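PDB 4QT6: probable E3 ubiquitin-protein ligase HERC1 from Homo sapiens, which is probably an E3 ubiquitin-protein ligase, seen here as its SPRY domain, a beta sandwich that in other proteins commonly binds protein partners. Local coordinates for residues Y27-T32 with W62-F67; K47-N52 with P147-K152; Y78-G83 with S96-G101. One frame throughout, in Å; residues are numbered along the deposited sequence.

Interaction 1: Y27-T32 with W62-F67; sequences YGLAST and WPVHDF
The rings of Y27 and F67 meet edge to face where a strand of the SPRY beta sandwich is overlaid by a loop. Y27 lies on strand 26-30, and residues 62-67 belong to the connection between strands 55-60 and 75-79. The edge of the Y27 ring is turned to one face of F67. The ring planes stand at 64° and the centroids are 5.0 Å apart. The leading atom is CD2 of Y27, 3.5 Å from CG of F67 and displaced toward the rim of that ring. The two side chains cross at about a right angle.

V64 reaches Y27 from the opposite direction. Its CG1 makes a CH-pi contact over one face of the Y27 ring, 4.2 Å from the centroid. M75, on strand 75-79 of the same sheet, touches Y27, V64 and F67 and completes the cluster.

W62 closes the phenol end. Its indole turns an edge to Y27, with CZ3 3.8 Å from the OH of Y27. No hydrogen bond links the two segments, and the contact is packing of apolar groups. The peptide bond between W62 and P63 is cis. CD2 of L29, on the same strand as Y27, packs obliquely on the indole, 3.8 Å from CE3 of W62.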
# COMPACT_ATOMS: atom_id res chain seq x y z
N TYR A 27 -5.24 8.48 -2.54
CA TYR A 27 -3.99 7.77 -2.29
C TYR A 27 -3.00 8.67 -1.58
O TYR A 27 -3.14 9.89 -1.54
CB TYR A 27 -3.35 7.27 -3.60
CG TYR A 27 -2.93 8.38 -4.52
CD1 TYR A 27 -1.74 9.06 -4.33
CD2 TYR A 27 -3.76 8.81 -5.54
CE1 TYR A 27 -1.38 10.12 -5.13
CE2 TYR A 27 -3.39 9.84 -6.37
CZ TYR A 27 -2.22 10.51 -6.15
OH TYR A 27 -1.85 11.55 -6.97
N GLY A 28 -1.98 8.03 -1.03
CA GLY A 28 -0.81 8.75 -0.56
C GLY A 28 0.44 7.89 -0.64
O GLY A 28 0.41 6.71 -0.33
N LEU A 29 1.52 8.53 -1.06
CA LEU A 29 2.85 7.94 -1.13
C LEU A 29 3.76 8.42 -0.03
O LEU A 29 3.64 9.55 0.46
CB LEU A 29 3.52 8.25 -2.47
CG LEU A 29 3.11 7.39 -3.68
CD1 LEU A 29 1.62 7.42 -3.99
CD2 LEU A 29 3.93 7.85 -4.88
N ALA A 30 4.73 7.57 0.30
CA ALA A 30 5.77 7.93 1.24
C ALA A 30 6.69 9.00 0.67
O ALA A 30 6.78 9.20 -0.55
CB ALA A 30 6.57 6.71 1.63
N SER A 31 7.44 9.64 1.56
CA SER A 31 8.36 10.67 1.15
C SER A 31 9.51 10.18 0.27
O SER A 31 9.85 10.82 -0.76
CB SER A 31 8.92 11.35 2.40
OG SER A 31 7.90 11.98 3.14
N THR A 32 10.09 9.05 0.65
CA THR A 32 11.32 8.57 0.04
C THR A 32 11.10 7.36 -0.86
O THR A 32 10.39 6.43 -0.50
CB THR A 32 12.32 8.10 1.13
OG1 THR A 32 12.40 9.07 2.18
CG2 THR A 32 13.72 7.87 0.54
N TRP A 62 5.70 7.52 -9.25
CA TRP A 62 5.32 8.92 -9.17
C TRP A 62 5.79 9.61 -10.45
O TRP A 62 6.95 9.44 -10.82
CB TRP A 62 5.96 9.57 -7.96
CG TRP A 62 5.53 10.99 -7.80
CD1 TRP A 62 6.29 12.10 -8.00
CD2 TRP A 62 4.24 11.45 -7.40
NE1 TRP A 62 5.55 13.23 -7.76
CE2 TRP A 62 4.28 12.86 -7.38
CE3 TRP A 62 3.05 10.81 -7.05
CZ2 TRP A 62 3.19 13.63 -7.04
CZ3 TRP A 62 1.97 11.58 -6.71
CH2 TRP A 62 2.04 12.97 -6.69
N PRO A 63 4.94 10.39 -11.13
CA PRO A 63 3.56 10.71 -10.77
C PRO A 63 2.56 9.58 -10.96
O PRO A 63 2.85 8.58 -11.61
CB PRO A 63 3.21 11.86 -11.75
CG PRO A 63 4.07 11.59 -12.93
CD PRO A 63 5.37 11.10 -12.35
N VAL A 64 1.41 9.72 -10.32
CA VAL A 64 0.30 8.79 -10.43
C VAL A 64 -0.65 9.31 -11.50
O VAL A 64 -1.11 10.47 -11.43
CB VAL A 64 -0.44 8.68 -9.08
CG1 VAL A 64 -1.76 7.93 -9.20
CG2 VAL A 64 0.47 7.99 -8.07
N HIS A 65 -0.94 8.48 -12.50
CA HIS A 65 -1.96 8.80 -13.51
C HIS A 65 -3.24 7.99 -13.35
O HIS A 65 -4.31 8.45 -13.73
CB HIS A 65 -1.38 8.58 -14.90
CG HIS A 65 -0.23 9.48 -15.21
ND1 HIS A 65 1.05 9.01 -15.43
CD2 HIS A 65 -0.15 10.83 -15.30
CE1 HIS A 65 1.86 10.03 -15.65
NE2 HIS A 65 1.15 11.14 -15.59
N ASP A 66 -3.12 6.77 -12.83
CA ASP A 66 -4.23 5.89 -12.61
C ASP A 66 -4.06 5.31 -11.22
O ASP A 66 -3.02 4.70 -10.95
CB ASP A 66 -4.22 4.77 -13.67
CG ASP A 66 -5.39 3.81 -13.54
OD1 ASP A 66 -6.18 3.90 -12.58
OD2 ASP A 66 -5.50 2.91 -14.41
N PHE A 67 -5.02 5.57 -10.33
CA PHE A 67 -5.02 4.94 -9.01
C PHE A 67 -6.24 4.07 -8.74
O PHE A 67 -6.49 3.72 -7.61
CB PHE A 67 -4.80 5.98 -7.87
CG PHE A 67 -5.91 7.00 -7.69
CD1 PHE A 67 -5.90 8.19 -8.38
CD2 PHE A 67 -6.87 6.81 -6.71
CE1 PHE A 67 -6.89 9.15 -8.17
CE2 PHE A 67 -7.87 7.75 -6.49
CZ PHE A 67 -7.87 8.92 -7.22

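Interaction 2: K47-N52 with P147-K152; sequences KENRGN and PGEKVK. With ARF (formamide), chain B; ARF (formamide), chain G.
Two antiparallel strands of the seven-stranded sheet of the SPRY sandwich begin to part at this contact. Strand 38-47 ends at K47, where it pairs with the start of strand 150-154. K47 and K150 form a hydrogen-bonded pair. N of K47 gives its hydrogen to O of K150 at 3.1 Å, and N of K150 returns a bond to O of K47 at 3.0 Å. Their side chains leave on the same face of the sheet, with the two CB atoms 3.9 Å apart. The ammonium groups then diverge. K47 bends at chi2 and chi4 and brings NZ back above the carbonyl plane of E48, 3.0 Å from its O. K150 runs extended to a salt bridge with E13.

Past the pair, the acidic side chains of E48 and E149 come together, their carboxylate planes turned 72° apart. CG of E149 lies 3.5 Å from OE1 of E48. OE2 of E48 accepts a hydrogen bond from the backbone N of N49 through its anti lone pair, while OE1 is held by T55 and G54. E149 is bound by S144 and H20. One water probably bridges OD1 of N49 and OE2 of E149, though it has further acceptors in reach. A type II turn from N49 to N52 follows, and N52 offers its O and OD1 to two formamides.

OE1 of E48 and OE2 of E149 are 4.4 Å apart. Two buried like charges so close would probably raise the proton affinity of one of them, an effect that the surrounding donors should partly offset.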
# COMPACT_ATOMS: atom_id res chain seq x y z
N LYS A 47 -7.23 2.42 11.49
CA LYS A 47 -8.67 2.56 11.49
C LYS A 47 -9.22 2.03 10.17
O LYS A 47 -8.79 2.43 9.08
CB LYS A 47 -9.06 4.03 11.69
CG LYS A 47 -10.56 4.32 11.71
CD LYS A 47 -11.25 3.60 12.86
CE LYS A 47 -12.78 3.76 12.81
NZ LYS A 47 -13.43 3.02 11.68
N GLU A 48 -10.18 1.11 10.28
CA GLU A 48 -10.91 0.59 9.14
C GLU A 48 -12.33 0.20 9.57
O GLU A 48 -12.64 0.23 10.76
CB GLU A 48 -10.17 -0.62 8.53
CG GLU A 48 -9.50 -0.31 7.18
CD GLU A 48 -10.49 -0.15 6.04
OE1 GLU A 48 -10.07 -0.02 4.87
OE2 GLU A 48 -11.73 -0.16 6.31
N ASN A 49 -13.15 -0.14 8.59
CA ASN A 49 -14.47 -0.76 8.81
C ASN A 49 -14.32 -2.26 8.65
O ASN A 49 -14.22 -2.76 7.54
CB ASN A 49 -15.48 -0.21 7.81
CG ASN A 49 -15.62 1.29 7.92
OD1 ASN A 49 -15.23 2.04 7.02
ND2 ASN A 49 -16.14 1.74 9.05
N ARG A 50 -14.27 -2.96 9.78
CA ARG A 50 -14.04 -4.40 9.77
C ARG A 50 -15.12 -5.09 8.95
O ARG A 50 -16.32 -4.79 9.10
CB ARG A 50 -14.03 -4.95 11.19
CG ARG A 50 -12.82 -4.55 12.02
CD ARG A 50 -13.10 -4.73 13.50
NE ARG A 50 -12.16 -4.00 14.36
CZ ARG A 50 -10.92 -4.39 14.65
NH1 ARG A 50 -10.40 -5.51 14.13
NH2 ARG A 50 -10.17 -3.64 15.46
N GLY A 51 -14.70 -5.98 8.06
CA GLY A 51 -15.62 -6.68 7.17
C GLY A 51 -16.14 -5.90 5.98
O GLY A 51 -16.94 -6.41 5.20
N ASN A 52 -15.72 -4.65 5.81
CA ASN A 52 -16.12 -3.86 4.65
C ASN A 52 -15.03 -2.84 4.36
O ASN A 52 -15.28 -1.64 4.24
CB ASN A 52 -17.46 -3.17 4.90
CG ASN A 52 -18.03 -2.51 3.66
OD1 ASN A 52 -17.85 -2.99 2.53
ND2 ASN A 52 -18.72 -1.41 3.87
N PRO A 147 -14.70 9.42 3.83
CA PRO A 147 -13.47 9.55 4.60
C PRO A 147 -13.37 8.61 5.80
O PRO A 147 -14.36 8.01 6.23
CB PRO A 147 -13.51 10.99 5.10
CG PRO A 147 -14.94 11.40 5.03
CD PRO A 147 -15.54 10.63 3.92
N GLY A 148 -12.16 8.49 6.34
CA GLY A 148 -11.98 7.98 7.70
C GLY A 148 -10.95 6.92 7.99
O GLY A 148 -10.50 6.78 9.14
N GLU A 149 -10.60 6.13 6.98
CA GLU A 149 -9.63 5.06 7.20
C GLU A 149 -8.30 5.70 7.53
O GLU A 149 -8.03 6.80 7.08
CB GLU A 149 -9.45 4.19 5.96
CG GLU A 149 -10.67 3.42 5.48
CD GLU A 149 -11.52 4.19 4.50
OE1 GLU A 149 -11.30 5.40 4.31
OE2 GLU A 149 -12.44 3.59 3.92
N LYS A 150 -7.47 4.98 8.29
CA LYS A 150 -6.13 5.47 8.66
C LYS A 150 -5.10 4.35 8.61
O LYS A 150 -5.34 3.26 9.13
CB LYS A 150 -6.12 6.08 10.07
CG LYS A 150 -7.01 7.30 10.24
CD LYS A 150 -6.76 7.90 11.61
CE LYS A 150 -7.76 9.02 11.88
NZ LYS A 150 -7.30 10.01 12.90
N VAL A 151 -3.96 4.62 7.98
CA VAL A 151 -2.86 3.64 7.89
C VAL A 151 -1.57 4.31 8.33
O VAL A 151 -1.24 5.41 7.88
CB VAL A 151 -2.71 3.11 6.44
CG1 VAL A 151 -1.56 2.11 6.31
CG2 VAL A 151 -4.01 2.48 5.96
N LYS A 152 -0.81 3.61 9.17
CA LYS A 152 0.48 4.07 9.63
C LYS A 152 1.60 3.37 8.86
O LYS A 152 1.55 2.15 8.67
CB LYS A 152 0.62 3.77 11.12
CG LYS A 152 1.94 4.20 11.74
CD LYS A 152 1.93 4.05 13.25
CE LYS A 152 3.28 4.44 13.82
NZ LYS A 152 3.28 4.59 15.30
N ARF B . -15.37 -3.72 1.07
C ARF B . -15.19 -4.25 -0.14
O ARF B . -14.17 -4.03 -0.77
N ARF G . -15.46 0.69 2.59
C ARF G . -15.53 0.05 1.42
O ARF G . -15.79 0.66 0.39
O HOH W 1 -13.67 1.33 4.77
O HOH W 2 -14.43 5.11 7.57

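Interaction 3: Y78-G83 with S96-G101; sequences YRAYSG and SSFTQG. With ARF (formamide), chain B; ARF (formamide), chain C.
F98 packs its edge on Y78 and one face on A80 in the tight half of this contact. Its CE1 sits over the centre of the Y78 ring, 3.6 Å from CE2 of Y78, in an edge-to-face pair with planes at 57°. CA of A80 is 3.5 Å from the F98 ring centroid and nearly on the ring normal. CG of F98 lies between its backbone N and carbonyl carbon (chi1 56°), which folds the ring back toward these partners. N of F98 bonds to O of A80 at 2.9 Å, on a lone pair of that carbonyl. The hydroxyl of Y78 donates to O of S96 at 2.6 Å and also accepts a hydrogen bond from the N of a formamide. G83 passes close by, its CA 3.4 Å from O of S96.

The outer side is looser. R79 and Y81 point away from residues 96-101 and hold a second formamide. R79 bonds Y86 through NH1, Y143 through NE and the formamide O through NH2. The formamide carbon lies over one face of the exposed Y81 ring.

I45 and I104 also touch F98, and Y78 stacks on F117. Such aromatic and aliphatic packing between two antiparallel sheets is characteristic of the SPRY beta sandwich, here at the end of strand 75-79.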
# COMPACT_ATOMS: atom_id res chain seq x y z
N TYR A 78 -2.34 -4.47 -2.71
CA TYR A 78 -2.79 -5.60 -1.90
C TYR A 78 -4.00 -5.10 -1.10
O TYR A 78 -3.93 -4.13 -0.32
CB TYR A 78 -1.61 -6.09 -1.04
CG TYR A 78 -1.82 -7.16 -0.00
CD1 TYR A 78 -2.76 -8.16 -0.18
CD2 TYR A 78 -0.98 -7.23 1.13
CE1 TYR A 78 -2.93 -9.15 0.79
CE2 TYR A 78 -1.14 -8.21 2.09
CZ TYR A 78 -2.11 -9.18 1.90
OH TYR A 78 -2.26 -10.16 2.88
N ARG A 79 -5.13 -5.75 -1.34
CA ARG A 79 -6.44 -5.28 -0.87
C ARG A 79 -6.87 -5.91 0.46
O ARG A 79 -6.92 -7.15 0.60
CB ARG A 79 -7.47 -5.58 -1.97
CG ARG A 79 -8.89 -5.17 -1.70
CD ARG A 79 -9.74 -5.45 -2.93
NE ARG A 79 -11.17 -5.32 -2.69
CZ ARG A 79 -12.12 -5.94 -3.39
NH1 ARG A 79 -11.80 -6.76 -4.40
NH2 ARG A 79 -13.40 -5.75 -3.08
N ALA A 80 -7.20 -5.05 1.44
CA ALA A 80 -7.52 -5.48 2.78
C ALA A 80 -8.72 -6.43 2.80
O ALA A 80 -8.67 -7.49 3.42
CB ALA A 80 -7.79 -4.28 3.66
N TYR A 81 -9.77 -6.03 2.10
CA TYR A 81 -11.07 -6.69 2.23
C TYR A 81 -11.03 -8.17 1.84
O TYR A 81 -11.65 -8.99 2.51
CB TYR A 81 -12.10 -5.97 1.36
CG TYR A 81 -13.42 -6.70 1.28
CD1 TYR A 81 -14.28 -6.73 2.36
CD2 TYR A 81 -13.78 -7.40 0.14
CE1 TYR A 81 -15.48 -7.41 2.30
CE2 TYR A 81 -14.99 -8.09 0.06
CZ TYR A 81 -15.83 -8.08 1.15
OH TYR A 81 -17.05 -8.75 1.12
N SER A 82 -10.31 -8.48 0.77
CA SER A 82 -10.29 -9.80 0.15
C SER A 82 -8.93 -10.49 0.09
O SER A 82 -8.84 -11.68 -0.27
CB SER A 82 -10.80 -9.64 -1.27
OG SER A 82 -9.98 -8.73 -2.00
N GLY A 83 -7.85 -9.76 0.35
CA GLY A 83 -6.52 -10.31 0.11
C GLY A 83 -6.08 -10.35 -1.36
O GLY A 83 -4.98 -10.83 -1.64
N SER A 96 -3.80 -13.32 2.30
CA SER A 96 -4.74 -13.17 3.39
C SER A 96 -5.40 -11.80 3.34
O SER A 96 -4.79 -10.81 2.95
CB SER A 96 -4.05 -13.34 4.75
OG SER A 96 -3.48 -14.64 4.87
N SER A 97 -6.66 -11.74 3.75
CA SER A 97 -7.32 -10.47 4.01
C SER A 97 -6.69 -9.85 5.25
O SER A 97 -6.00 -10.52 6.02
CB SER A 97 -8.83 -10.67 4.22
OG SER A 97 -9.07 -11.47 5.36
N PHE A 98 -6.88 -8.55 5.43
CA PHE A 98 -6.40 -7.89 6.63
C PHE A 98 -7.30 -6.72 6.98
O PHE A 98 -8.13 -6.30 6.17
CB PHE A 98 -4.92 -7.48 6.49
CG PHE A 98 -4.62 -6.58 5.31
CD1 PHE A 98 -4.34 -7.13 4.07
CD2 PHE A 98 -4.59 -5.21 5.44
CE1 PHE A 98 -4.05 -6.33 2.98
CE2 PHE A 98 -4.30 -4.40 4.35
CZ PHE A 98 -4.03 -4.95 3.12
N THR A 99 -7.15 -6.22 8.20
CA THR A 99 -8.06 -5.20 8.71
C THR A 99 -7.41 -4.40 9.82
O THR A 99 -6.19 -4.51 10.09
CB THR A 99 -9.39 -5.86 9.20
OG1 THR A 99 -10.40 -4.85 9.40
CG2 THR A 99 -9.18 -6.67 10.44
N GLN A 100 -8.23 -3.56 10.46
CA GLN A 100 -7.79 -2.74 11.58
C GLN A 100 -7.00 -3.57 12.59
O GLN A 100 -7.44 -4.65 12.99
CB GLN A 100 -9.01 -2.13 12.26
CG GLN A 100 -8.65 -1.12 13.34
CD GLN A 100 -9.84 -0.32 13.81
OE1 GLN A 100 -10.60 0.23 13.01
NE2 GLN A 100 -10.00 -0.22 15.14
N GLY A 101 -5.85 -3.06 13.01
CA GLY A 101 -5.02 -3.71 14.00
C GLY A 101 -3.99 -4.69 13.46
O GLY A 101 -3.15 -5.18 14.23
N ARF B . -15.37 -3.72 1.07
C ARF B . -15.19 -4.25 -0.14
O ARF B . -14.17 -4.03 -0.77
N ARF C . 0.04 -11.90 3.14
C ARF C . 0.06 -13.24 3.25
O ARF C . -0.99 -13.86 3.17

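In the fold
All three contacts lie in one beta sandwich. Interactions 1 and 3 both reach the six-stranded sheet, through strands 26-30 and 75-79, but on opposite sides of the chain's centre, about 20 Å apart between centres. Interaction 2 sits on the seven-stranded sheet. Its centre is about 19 Å from that of interaction 1 and about 10 Å from that of interaction 3. Along the chain, interaction 1 closes before interaction 3 opens, and the segments of interactions 1 and 2 alternate. Interaction 3 falls wholly between the two segments of interaction 2. Those two touch, probably by a hydrogen bond from E48 to Q100, and share one formamide. They thus connect loops from both sheets at one end of the domain.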